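Glycogen accumulation regulator GarA (Mycobacterium tuberculosis, PDB 6I2P) probably regulates glycogen accumulation and central metabolism, using a forkhead-associated (FHA) domain of the kind that recognises phosphothreonine in partner proteins. Local coordinates at residues G119-R124 with E137-K142. Residues are numbered along the deposited sequence; the frame is centred on the assembly and turned at random.
Sequences GTYVNR and EVQIGK. With SO4 (sulfate ion), chain L.
Tyr121 and Gln139 form an antiparallel hydrogen-bonded pair in a beta sheet of the FHA domain. Their backbones bond twice, Tyr121 N to Gln139 O (3.1 Å) and Gln139 N to Tyr121 O (2.8 Å). Asn123 extends the ladder past the end of strand 120-122: its N donates to Glu137 O at 2.8 Å, while its side-chain OD1 accepts Glu137 N at 2.9 Å in a nearly straight bond (176°). This side-chain carbonyl takes the place of a backbone acceptor where the chain, with positive phi at Asn123 and Arg124, turns toward strand 125-127. CA-H...O contacts from Val122 to Glu137 O and from Val138 to Tyr121 O supplement the ladder.

Two waters bridge the segments near the ends of the paired strands. One receives Gly141 N and donates to Gly119 O; the other receives Arg124 N and donates to Glu137 O.

The side chains of Tyr121 and Gln139 run alongside each other on one face, CB to CB 3.9 Å. With CG anti to the backbone N (chi1 -161°), Gln139 carries its amide to one side of the phenol ring plane, beside CD1 (NE2 to CD1 3.9 Å), whereas its backbone O lies at the ring edge, in plane; ring and amide planes are inclined by 38°. Ser32 and Glu33 of the N-terminal segment bind the two ends of this amide. On the other face Thr120 CG2 touches Val138 CG1 and Ile140 CG1, each at 4.0 Å, while its OG1 bonds to Asp113.

That second face packs against strands 100-105 and 108-113 of the other sheet, through Ala100, Phe102 and Val111, as in the FHA beta sandwich. Within their own sheet, strand 120-122 is flanked by 125-127 and strand 137-140 by 143-149.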
loop_
_atom_site.group_PDB
_atom_site.type_symbol
_atom_site.label_atom_id
_atom_site.label_comp_id
_atom_site.label_asym_id
_atom_site.label_seq_id
_atom_site.Cartn_x
_atom_site.Cartn_y
_atom_site.Cartn_z
ATOM N N GLY C 119 12.282 -1.759 -7.519
ATOM C CA GLY C 119 13.123 -2.722 -8.225
ATOM C C GLY C 119 12.523 -3.417 -9.429
ATOM O O GLY C 119 11.355 -3.226 -9.772
ATOM N N THR C 120 13.359 -4.225 -10.092
ATOM C CA THR C 120 13.011 -5.021 -11.267
ATOM C C THR C 120 13.211 -6.498 -10.923
ATOM O O THR C 120 14.218 -6.870 -10.317
ATOM C CB THR C 120 13.810 -4.559 -12.504
ATOM O OG1 THR C 120 13.657 -3.147 -12.651
ATOM C CG2 THR C 120 13.351 -5.246 -13.791
ATOM N N TYR C 121 12.240 -7.331 -11.302
ATOM C CA TYR C 121 12.269 -8.764 -11.033
ATOM C C TYR C 121 12.215 -9.557 -12.326
ATOM O O TYR C 121 11.467 -9.209 -13.241
ATOM C CB TYR C 121 11.103 -9.177 -10.111
ATOM C CG TYR C 121 11.025 -8.398 -8.814
ATOM C CD1 TYR C 121 10.376 -7.167 -8.753
ATOM C CD2 TYR C 121 11.545 -8.919 -7.634
ATOM C CE1 TYR C 121 10.300 -6.446 -7.562
ATOM C CE2 TYR C 121 11.454 -8.218 -6.430
ATOM C CZ TYR C 121 10.835 -6.977 -6.402
ATOM O OH TYR C 121 10.740 -6.274 -5.227
ATOM N N VAL C 122 13.028 -10.611 -12.407
ATOM C CA VAL C 122 13.051 -11.538 -13.536
ATOM C C VAL C 122 12.764 -12.899 -12.940
ATOM O O VAL C 122 13.513 -13.356 -12.074
ATOM C CB VAL C 122 14.362 -11.493 -14.369
ATOM C CG1 VAL C 122 14.413 -12.636 -15.388
ATOM C CG2 VAL C 122 14.499 -10.150 -15.072
ATOM N N ASN C 123 11.635 -13.503 -13.353
ATOM C CA ASN C 123 11.146 -14.801 -12.872
ATOM C C ASN C 123 11.005 -14.817 -11.330
ATOM O O ASN C 123 11.434 -15.768 -10.665
ATOM C CB ASN C 123 11.996 -15.966 -13.426
ATOM C CG ASN C 123 12.037 -16.036 -14.939
ATOM O OD1 ASN C 123 11.115 -15.607 -15.644
ATOM N ND2 ASN C 123 13.116 -16.581 -15.477
ATOM N N ARG C 124 10.412 -13.713 -10.776
ATOM C CA ARG C 124 10.142 -13.468 -9.345
ATOM C C ARG C 124 11.373 -13.083 -8.517
ATOM O O ARG C 124 11.236 -12.794 -7.326
ATOM C CB ARG C 124 9.464 -14.678 -8.679
ATOM C CG ARG C 124 8.086 -15.037 -9.194
ATOM C CD ARG C 124 7.531 -16.203 -8.385
ATOM N NE ARG C 124 7.451 -15.912 -6.948
ATOM C CZ ARG C 124 6.487 -15.193 -6.382
ATOM N NH1 ARG C 124 6.492 -14.978 -5.074
ATOM N NH2 ARG C 124 5.504 -14.694 -7.117
ATOM N N GLU C 137 9.663 -13.827 -17.401
ATOM C CA GLU C 137 8.707 -12.872 -16.858
ATOM C C GLU C 137 9.427 -11.720 -16.162
ATOM O O GLU C 137 10.253 -11.939 -15.277
ATOM C CB GLU C 137 7.693 -13.558 -15.932
ATOM C CG GLU C 137 6.637 -14.344 -16.704
ATOM C CD GLU C 137 5.348 -14.664 -15.972
ATOM O OE1 GLU C 137 4.979 -15.859 -15.927
ATOM O OE2 GLU C 137 4.693 -13.724 -15.465
ATOM N N VAL C 138 9.125 -10.490 -16.591
ATOM C CA VAL C 138 9.718 -9.261 -16.066
ATOM C C VAL C 138 8.672 -8.489 -15.273
ATOM O O VAL C 138 7.615 -8.152 -15.807
ATOM C CB VAL C 138 10.372 -8.383 -17.174
ATOM C CG1 VAL C 138 11.159 -7.221 -16.562
ATOM C CG2 VAL C 138 11.272 -9.211 -18.086
ATOM N N GLN C 139 8.970 -8.209 -13.996
ATOM C CA GLN C 139 8.072 -7.439 -13.146
ATOM C C GLN C 139 8.621 -6.047 -12.914
ATOM O O GLN C 139 9.700 -5.884 -12.340
ATOM C CB GLN C 139 7.748 -8.156 -11.823
ATOM C CG GLN C 139 6.495 -7.604 -11.150
ATOM C CD GLN C 139 6.377 -7.983 -9.699
ATOM O OE1 GLN C 139 6.183 -9.146 -9.339
ATOM N NE2 GLN C 139 6.469 -6.995 -8.833
ATOM N N ILE C 140 7.882 -5.048 -13.415
ATOM C CA ILE C 140 8.158 -3.620 -13.269
ATOM C C ILE C 140 6.884 -3.054 -12.651
ATOM O O ILE C 140 5.835 -3.030 -13.296
ATOM C CB ILE C 140 8.569 -2.954 -14.616
ATOM C CG1 ILE C 140 9.954 -3.475 -15.087
ATOM C CG2 ILE C 140 8.575 -1.425 -14.496
ATOM C CD1 ILE C 140 10.314 -3.213 -16.566
ATOM N N GLY C 141 6.972 -2.701 -11.375
ATOM C CA GLY C 141 5.841 -2.224 -10.591
ATOM C C GLY C 141 4.866 -3.357 -10.359
ATOM O O GLY C 141 5.242 -4.405 -9.829
ATOM N N LYS C 142 3.626 -3.169 -10.815
ATOM C CA LYS C 142 2.570 -4.176 -10.756
ATOM C C LYS C 142 2.410 -4.826 -12.143
ATOM O O LYS C 142 1.503 -5.635 -12.332
ATOM C CB LYS C 142 1.234 -3.566 -10.276
ATOM C CG LYS C 142 1.209 -3.131 -8.819
ATOM C CD LYS C 142 -0.173 -2.607 -8.448
ATOM C CE LYS C 142 -0.171 -1.145 -8.065
ATOM N NZ LYS C 142 -1.548 -0.622 -7.890
HETATM S S SO4 L . -2.519 2.135 -10.203
HETATM O O1 SO4 L . -3.171 1.048 -9.464
HETATM O O2 SO4 L . -3.011 3.422 -9.708
HETATM O O3 SO4 L . -1.070 2.058 -10.019
HETATM O O4 SO4 L . -2.815 2.015 -11.636
HETATM O O HOH W 1 8.817 -2.598 -9.310
HETATM O O HOH W 2 9.234 -11.675 -12.592
#